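Local structure of protein PTHB1 (Homo sapiens, 4YD8) at residues Asp12-Asp20 against Leu53-Ala61; Gly38-Val46 against Gly340-Val350. The protein forms part of the BBSome, a complex thought to act as a coat that sorts specific membrane proteins to the primary cilium, and contributes here its N-terminal seven-bladed beta-propeller. All blocks are in the same frame, centred on the assembly; numbering follows the deposited sequence.

Contact 1 (Asp12-Asp20 against Leu53-Ala61); sequences DWWSTILGD and LRIFSPHPA
W13 brings the rim of its six-membered ring up to the backbone around P58 and P60. CZ3 of W13 lies 3.7 Å from O of P58, near the indole plane, and the same edge meets CD of P60, while Y362 stacks on the ring. W13 and W14 both face C360, a classic beta bulge, so both can turn their indoles to 53-61. In W14, CG points opposite its own backbone N (chi1 -175°), which carries the ring across. There P58 lays its CB over the five-membered ring in a CH-pi contact, 3.5 Å from the centroid; a proline, flat-sided and rigid, suits such a face. The edge of the W14 six-membered ring turns toward the face of F56 in an offset edge-to-face pair, with centroids 5.4 Å apart and planes at 62°. The indole NE1 is satisfied by D71.

All this happens where the seven-bladed propeller is closed: strand 8-17 pairs with strand 357-362 as the outer strand of the last blade, and W13, W14, T16 and L18 pack against strand 52-56, third in the first blade, and the loop after it.

T16 adds a methyl, CG2, 4.1 Å from CZ of F56. L18 runs antiparallel alongside that ring, CD2 coming within 3.5 Å of CZ of F56, and the same methyl touches CD of R54 at 3.8 Å. G19, with positive phi and no side chain, lets the R54 guanidinium lie with one face over its N; the charge itself is met by salt bridges to E22 and E75.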
# COMPACT_ATOMS: atom_id res chain seq x y z
N ASP A 12 -3.52 0.70 -21.72
CA ASP A 12 -3.89 -0.48 -20.95
C ASP A 12 -3.61 -1.76 -21.73
O ASP A 12 -3.60 -1.76 -22.97
CB ASP A 12 -5.37 -0.43 -20.56
CG ASP A 12 -6.27 -0.39 -21.78
OD1 ASP A 12 -6.09 0.52 -22.60
OD2 ASP A 12 -7.16 -1.26 -21.92
N TRP A 13 -3.37 -2.84 -21.00
CA TRP A 13 -3.13 -4.11 -21.67
C TRP A 13 -3.83 -5.27 -20.97
O TRP A 13 -3.70 -6.41 -21.40
CB TRP A 13 -1.62 -4.38 -21.79
CG TRP A 13 -0.85 -4.36 -20.49
CD1 TRP A 13 -0.25 -3.28 -19.90
CD2 TRP A 13 -0.57 -5.49 -19.66
NE1 TRP A 13 0.37 -3.67 -18.73
CE2 TRP A 13 0.20 -5.02 -18.57
CE3 TRP A 13 -0.90 -6.85 -19.72
CZ2 TRP A 13 0.64 -5.87 -17.55
CZ3 TRP A 13 -0.46 -7.69 -18.71
CH2 TRP A 13 0.30 -7.19 -17.63
N TRP A 14 -4.58 -4.97 -19.90
CA TRP A 14 -5.29 -6.01 -19.15
C TRP A 14 -6.26 -5.38 -18.16
O TRP A 14 -5.90 -4.44 -17.45
CB TRP A 14 -4.32 -6.92 -18.40
CG TRP A 14 -4.96 -8.10 -17.69
CD1 TRP A 14 -5.17 -9.34 -18.19
CD2 TRP A 14 -5.40 -8.14 -16.32
NE1 TRP A 14 -5.74 -10.16 -17.24
CE2 TRP A 14 -5.89 -9.44 -16.09
CE3 TRP A 14 -5.46 -7.20 -15.29
CZ2 TRP A 14 -6.41 -9.84 -14.85
CZ3 TRP A 14 -5.97 -7.60 -14.06
CH2 TRP A 14 -6.44 -8.91 -13.85
N SER A 15 -7.47 -5.91 -18.09
CA SER A 15 -8.38 -5.50 -17.04
C SER A 15 -9.30 -6.64 -16.65
O SER A 15 -9.51 -7.59 -17.41
CB SER A 15 -9.19 -4.27 -17.46
OG SER A 15 -10.20 -4.61 -18.39
N THR A 16 -9.83 -6.57 -15.44
CA THR A 16 -10.86 -7.51 -15.03
C THR A 16 -11.81 -6.81 -14.08
O THR A 16 -11.54 -5.69 -13.62
CB THR A 16 -10.26 -8.79 -14.37
OG1 THR A 16 -11.24 -9.84 -14.37
CG2 THR A 16 -9.81 -8.52 -12.94
N ILE A 17 -12.92 -7.46 -13.79
CA ILE A 17 -13.84 -6.97 -12.78
C ILE A 17 -13.91 -8.02 -11.68
O ILE A 17 -14.16 -9.20 -11.96
CB ILE A 17 -15.23 -6.68 -13.36
CG1 ILE A 17 -15.13 -5.56 -14.40
CG2 ILE A 17 -16.20 -6.28 -12.26
CD1 ILE A 17 -16.47 -5.24 -15.09
N LEU A 18 -13.66 -7.60 -10.45
CA LEU A 18 -13.55 -8.51 -9.31
C LEU A 18 -14.90 -8.82 -8.67
O LEU A 18 -15.47 -7.98 -7.98
CB LEU A 18 -12.62 -7.92 -8.26
CG LEU A 18 -11.20 -7.65 -8.74
CD1 LEU A 18 -10.36 -7.09 -7.60
CD2 LEU A 18 -10.59 -8.92 -9.26
N GLY A 19 -15.40 -10.03 -8.90
CA GLY A 19 -16.64 -10.47 -8.29
C GLY A 19 -17.86 -9.71 -8.77
O GLY A 19 -17.83 -9.06 -9.82
N ASP A 20 -18.93 -9.79 -7.98
CA ASP A 20 -20.19 -9.16 -8.34
C ASP A 20 -20.58 -8.10 -7.33
O ASP A 20 -21.02 -8.43 -6.22
CB ASP A 20 -21.30 -10.21 -8.46
CG ASP A 20 -22.46 -9.73 -9.31
OD1 ASP A 20 -23.30 -8.95 -8.80
OD2 ASP A 20 -22.53 -10.12 -10.49
N LEU A 53 -10.09 -13.20 -1.32
CA LEU A 53 -8.69 -12.89 -1.60
C LEU A 53 -8.36 -13.44 -2.98
O LEU A 53 -8.60 -14.62 -3.25
CB LEU A 53 -7.77 -13.50 -0.52
CG LEU A 53 -6.28 -13.11 -0.44
CD1 LEU A 53 -5.45 -13.63 -1.61
CD2 LEU A 53 -6.11 -11.61 -0.33
N ARG A 54 -7.82 -12.59 -3.86
CA ARG A 54 -7.48 -13.02 -5.22
C ARG A 54 -6.03 -12.67 -5.55
O ARG A 54 -5.55 -11.62 -5.16
CB ARG A 54 -8.44 -12.36 -6.24
CG ARG A 54 -9.90 -12.78 -6.06
CD ARG A 54 -10.86 -11.98 -6.94
NE ARG A 54 -12.24 -12.45 -6.79
CZ ARG A 54 -13.19 -11.81 -6.11
NH1 ARG A 54 -12.92 -10.68 -5.47
NH2 ARG A 54 -14.42 -12.31 -6.04
N ILE A 55 -5.36 -13.55 -6.27
CA ILE A 55 -4.00 -13.30 -6.72
C ILE A 55 -3.92 -13.50 -8.23
O ILE A 55 -4.35 -14.54 -8.75
CB ILE A 55 -2.98 -14.24 -6.04
CG1 ILE A 55 -3.09 -14.14 -4.51
CG2 ILE A 55 -1.55 -13.91 -6.51
CD1 ILE A 55 -2.11 -15.10 -3.78
N PHE A 56 -3.40 -12.50 -8.94
CA PHE A 56 -3.31 -12.53 -10.41
C PHE A 56 -1.88 -12.42 -10.90
O PHE A 56 -1.05 -11.74 -10.31
CB PHE A 56 -4.09 -11.38 -11.07
CG PHE A 56 -5.57 -11.38 -10.80
CD1 PHE A 56 -6.09 -10.75 -9.68
CD2 PHE A 56 -6.45 -12.00 -11.69
CE1 PHE A 56 -7.45 -10.74 -9.43
CE2 PHE A 56 -7.82 -11.99 -11.45
CZ PHE A 56 -8.32 -11.36 -10.31
N SER A 57 -1.63 -13.06 -12.03
CA SER A 57 -0.42 -12.83 -12.81
C SER A 57 -0.87 -12.54 -14.23
O SER A 57 -0.98 -13.44 -15.04
CB SER A 57 0.53 -14.04 -12.74
OG SER A 57 1.77 -13.74 -13.35
N PRO A 58 -1.18 -11.28 -14.52
CA PRO A 58 -1.86 -10.93 -15.79
C PRO A 58 -0.97 -11.08 -17.02
O PRO A 58 0.24 -10.86 -16.96
CB PRO A 58 -2.25 -9.46 -15.59
CG PRO A 58 -1.37 -8.96 -14.50
CD PRO A 58 -1.06 -10.13 -13.62
N HIS A 59 -1.60 -11.46 -18.12
CA HIS A 59 -0.92 -11.57 -19.41
C HIS A 59 -1.77 -10.88 -20.45
O HIS A 59 -2.99 -10.90 -20.37
CB HIS A 59 -0.70 -13.04 -19.80
CG HIS A 59 0.22 -13.78 -18.88
ND1 HIS A 59 -0.20 -14.30 -17.67
CD2 HIS A 59 1.53 -14.09 -18.99
CE1 HIS A 59 0.82 -14.89 -17.08
NE2 HIS A 59 1.88 -14.78 -17.86
N PRO A 60 -1.13 -10.26 -21.45
CA PRO A 60 -1.91 -9.63 -22.51
C PRO A 60 -2.61 -10.68 -23.38
O PRO A 60 -2.20 -11.85 -23.40
CB PRO A 60 -0.86 -8.85 -23.31
CG PRO A 60 0.38 -9.64 -23.11
CD PRO A 60 0.32 -10.12 -21.68
N ALA A 61 -3.65 -10.25 -24.08
CA ALA A 61 -4.41 -11.12 -24.96
C ALA A 61 -3.49 -11.85 -25.94
O ALA A 61 -2.66 -11.23 -26.60
CB ALA A 61 -5.45 -10.29 -25.72

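Contact 2 (Gly38-Val46 against Gly340-Val350); sequences GNGQDKIIV and GCLHDLKGVIV
D42 takes hold of both backbone polar atoms, N and O, of C341. Its backbone N donates to O of C341 at 2.7 Å, in the carbonyl plane, and its carboxylate, met from above its plane, accepts from N of C341, with OD2 2.9 Å away and the N-H nearly straight at 163°. An aspartate fits because its short side chain, already directed at 340-342, puts OD2 beside the C341 N-H, and G340, lacking a side chain, leaves the oxygen room close to its CA.

Beside it, Q41 bends at chi2 (-70°) so that OE1 reaches the tip of the neighbouring hairpin and accepts from N of D344 at 2.7 Å, the donor lying 48° out of the amide's carbonyl plane. The oxygen also accepts a hydrogen bond from a water 2.7 Å away, which itself accepts a weak one from N of H343.

The tip is a type I' turn from L342 to L345, with H343 and D344 at positive phi, between strands 334-342 and 348-353. These are the two inner strands of the last propeller blade, and strand 334-342 ends its sheet; D42 thus supplies partners for an edge that no further strand of this chain covers. Deeper in, apolar residues take over: I44 and V350 meet tip to tip, CD1 to CG1 at 4.1 Å, and L342 CD1 lies 4.4 Å from CG1 of I44; branched aliphatics suit this buried place between the blades.

In the second shell, N39 OD1 accepts from N of Q41 at 3.0 Å, an Asx turn. K43, bent at chi2, donates from NZ to O of Q41 at 2.8 Å and forms a salt bridge with D35. G347, at positive phi, and V348 both face G340 in a G1 beta bulge, where the chain turns into strand 348-353.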
# COMPACT_ATOMS: atom_id res chain seq x y z
N GLY A 38 11.67 -16.83 -8.81
CA GLY A 38 13.02 -16.44 -9.13
C GLY A 38 13.11 -15.38 -10.21
O GLY A 38 14.11 -14.69 -10.31
N ASN A 39 12.07 -15.24 -11.03
CA ASN A 39 12.14 -14.25 -12.11
C ASN A 39 11.82 -12.84 -11.59
O ASN A 39 11.94 -11.85 -12.32
CB ASN A 39 11.20 -14.62 -13.26
CG ASN A 39 9.75 -14.72 -12.84
OD1 ASN A 39 9.31 -14.12 -11.84
ND2 ASN A 39 8.98 -15.48 -13.60
N GLY A 40 11.42 -12.76 -10.33
CA GLY A 40 11.24 -11.48 -9.66
C GLY A 40 10.00 -10.69 -10.07
O GLY A 40 9.88 -9.51 -9.75
N GLN A 41 9.07 -11.33 -10.76
CA GLN A 41 7.85 -10.65 -11.18
C GLN A 41 6.87 -10.43 -10.03
O GLN A 41 6.68 -11.31 -9.18
CB GLN A 41 7.15 -11.46 -12.28
CG GLN A 41 8.00 -11.58 -13.52
CD GLN A 41 8.11 -10.26 -14.22
OE1 GLN A 41 7.11 -9.72 -14.71
NE2 GLN A 41 9.31 -9.70 -14.24
N ASP A 42 6.21 -9.27 -10.01
CA ASP A 42 5.15 -9.07 -9.03
C ASP A 42 3.91 -9.87 -9.40
O ASP A 42 3.73 -10.26 -10.55
CB ASP A 42 4.77 -7.59 -8.91
CG ASP A 42 5.87 -6.77 -8.27
OD1 ASP A 42 6.51 -7.30 -7.33
OD2 ASP A 42 6.08 -5.62 -8.70
N LYS A 43 3.08 -10.12 -8.40
CA LYS A 43 1.72 -10.60 -8.65
C LYS A 43 0.78 -9.56 -8.06
O LYS A 43 1.18 -8.81 -7.18
CB LYS A 43 1.46 -11.96 -8.00
CG LYS A 43 2.12 -13.11 -8.75
CD LYS A 43 3.60 -13.19 -8.44
CE LYS A 43 4.32 -14.08 -9.44
NZ LYS A 43 5.77 -13.99 -9.19
N ILE A 44 -0.45 -9.50 -8.57
CA ILE A 44 -1.44 -8.58 -8.02
C ILE A 44 -2.22 -9.33 -6.94
O ILE A 44 -2.78 -10.40 -7.21
CB ILE A 44 -2.42 -8.08 -9.09
CG1 ILE A 44 -1.67 -7.43 -10.25
CG2 ILE A 44 -3.42 -7.10 -8.50
CD1 ILE A 44 -2.59 -7.15 -11.42
N ILE A 45 -2.23 -8.79 -5.73
CA ILE A 45 -3.03 -9.37 -4.66
C ILE A 45 -4.11 -8.38 -4.28
O ILE A 45 -3.82 -7.22 -4.00
CB ILE A 45 -2.19 -9.68 -3.39
CG1 ILE A 45 -1.01 -10.59 -3.73
CG2 ILE A 45 -3.11 -10.31 -2.30
CD1 ILE A 45 0.30 -9.87 -3.80
N VAL A 46 -5.36 -8.84 -4.31
CA VAL A 46 -6.48 -7.97 -3.94
C VAL A 46 -7.41 -8.67 -2.96
O VAL A 46 -7.85 -9.80 -3.22
CB VAL A 46 -7.31 -7.52 -5.17
CG1 VAL A 46 -8.43 -6.57 -4.72
CG2 VAL A 46 -6.44 -6.80 -6.19
N GLY A 340 4.66 -1.71 -10.56
CA GLY A 340 5.52 -2.86 -10.34
C GLY A 340 5.94 -3.55 -11.60
O GLY A 340 5.79 -3.02 -12.70
N CYS A 341 6.46 -4.76 -11.43
CA CYS A 341 6.98 -5.53 -12.54
C CYS A 341 6.03 -6.66 -12.92
O CYS A 341 5.86 -7.63 -12.17
CB CYS A 341 8.36 -6.10 -12.19
SG CYS A 341 9.12 -7.02 -13.52
N LEU A 342 5.41 -6.51 -14.09
CA LEU A 342 4.43 -7.46 -14.59
C LEU A 342 4.72 -7.68 -16.05
O LEU A 342 5.24 -6.79 -16.71
CB LEU A 342 3.01 -6.92 -14.42
CG LEU A 342 2.60 -6.56 -12.98
CD1 LEU A 342 1.33 -5.74 -12.99
CD2 LEU A 342 2.38 -7.83 -12.19
N HIS A 343 4.41 -8.88 -16.55
CA HIS A 343 4.62 -9.20 -17.96
C HIS A 343 6.08 -8.96 -18.34
O HIS A 343 6.40 -8.57 -19.46
CB HIS A 343 3.65 -8.37 -18.83
CG HIS A 343 3.68 -8.72 -20.29
ND1 HIS A 343 3.70 -10.02 -20.75
CD2 HIS A 343 3.70 -7.93 -21.40
CE1 HIS A 343 3.72 -10.02 -22.08
NE2 HIS A 343 3.72 -8.76 -22.49
N ASP A 344 6.96 -9.18 -17.36
CA ASP A 344 8.41 -9.04 -17.52
C ASP A 344 8.84 -7.63 -17.88
O ASP A 344 9.90 -7.44 -18.48
CB ASP A 344 8.93 -10.02 -18.56
CG ASP A 344 8.54 -11.45 -18.26
OD1 ASP A 344 8.72 -11.88 -17.10
OD2 ASP A 344 8.04 -12.13 -19.17
N LEU A 345 8.02 -6.66 -17.50
CA LEU A 345 8.26 -5.25 -17.76
C LEU A 345 8.22 -4.47 -16.47
O LEU A 345 7.38 -4.75 -15.61
CB LEU A 345 7.20 -4.70 -18.73
CG LEU A 345 7.26 -5.32 -20.12
CD1 LEU A 345 5.97 -5.06 -20.87
CD2 LEU A 345 8.44 -4.76 -20.87
N LYS A 346 9.10 -3.49 -16.31
CA LYS A 346 9.05 -2.65 -15.11
C LYS A 346 8.12 -1.45 -15.34
O LYS A 346 7.77 -1.14 -16.48
CB LYS A 346 10.44 -2.18 -14.70
CG LYS A 346 11.44 -3.29 -14.39
CD LYS A 346 12.59 -2.75 -13.55
CE LYS A 346 13.57 -3.85 -13.16
NZ LYS A 346 14.33 -4.38 -14.33
N GLY A 347 7.73 -0.80 -14.25
CA GLY A 347 6.93 0.41 -14.34
C GLY A 347 5.51 0.22 -14.86
O GLY A 347 4.94 1.14 -15.45
N VAL A 348 4.93 -0.95 -14.65
CA VAL A 348 3.54 -1.18 -15.00
C VAL A 348 2.62 -0.59 -13.92
O VAL A 348 2.83 -0.82 -12.74
CB VAL A 348 3.23 -2.68 -15.18
CG1 VAL A 348 1.71 -2.91 -15.26
CG2 VAL A 348 3.93 -3.23 -16.44
N ILE A 349 1.63 0.18 -14.35
CA ILE A 349 0.67 0.79 -13.43
C ILE A 349 -0.51 -0.14 -13.20
O ILE A 349 -1.08 -0.66 -14.16
CB ILE A 349 0.12 2.13 -13.97
CG1 ILE A 349 1.23 3.16 -14.12
CG2 ILE A 349 -0.99 2.70 -13.06
CD1 ILE A 349 0.71 4.46 -14.72
N VAL A 350 -0.85 -0.37 -11.95
CA VAL A 350 -2.04 -1.15 -11.62
C VAL A 350 -3.01 -0.27 -10.85
O VAL A 350 -2.62 0.32 -9.83
CB VAL A 350 -1.71 -2.40 -10.79
CG1 VAL A 350 -3.00 -3.19 -10.46
CG2 VAL A 350 -0.68 -3.29 -11.52
O HOH W 1 5.17 -11.62 -14.92

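Both contacts join the first blade of the propeller to the last, their centres about 12 Å apart on the same side of the chain's centre. Their segments alternate along the sequence: D12-D20, G38-V46, L53-A61 and, about 280 residues later, G340-V350. Strands 43-47 and 52-56 are consecutive, hydrogen-bonded neighbours in the first-blade sheet; contact 2 uses the second strand and the loop leading into it, contact 1 the third and the loop leaving it. Across the interface, strands 334-342 and 348-353 form the inner part of the last blade, and strand 8-17 its outer edge. H343 touches W13 and P60, linking the two contacts directly. Joining the chain's start to its end in this way closes the ring.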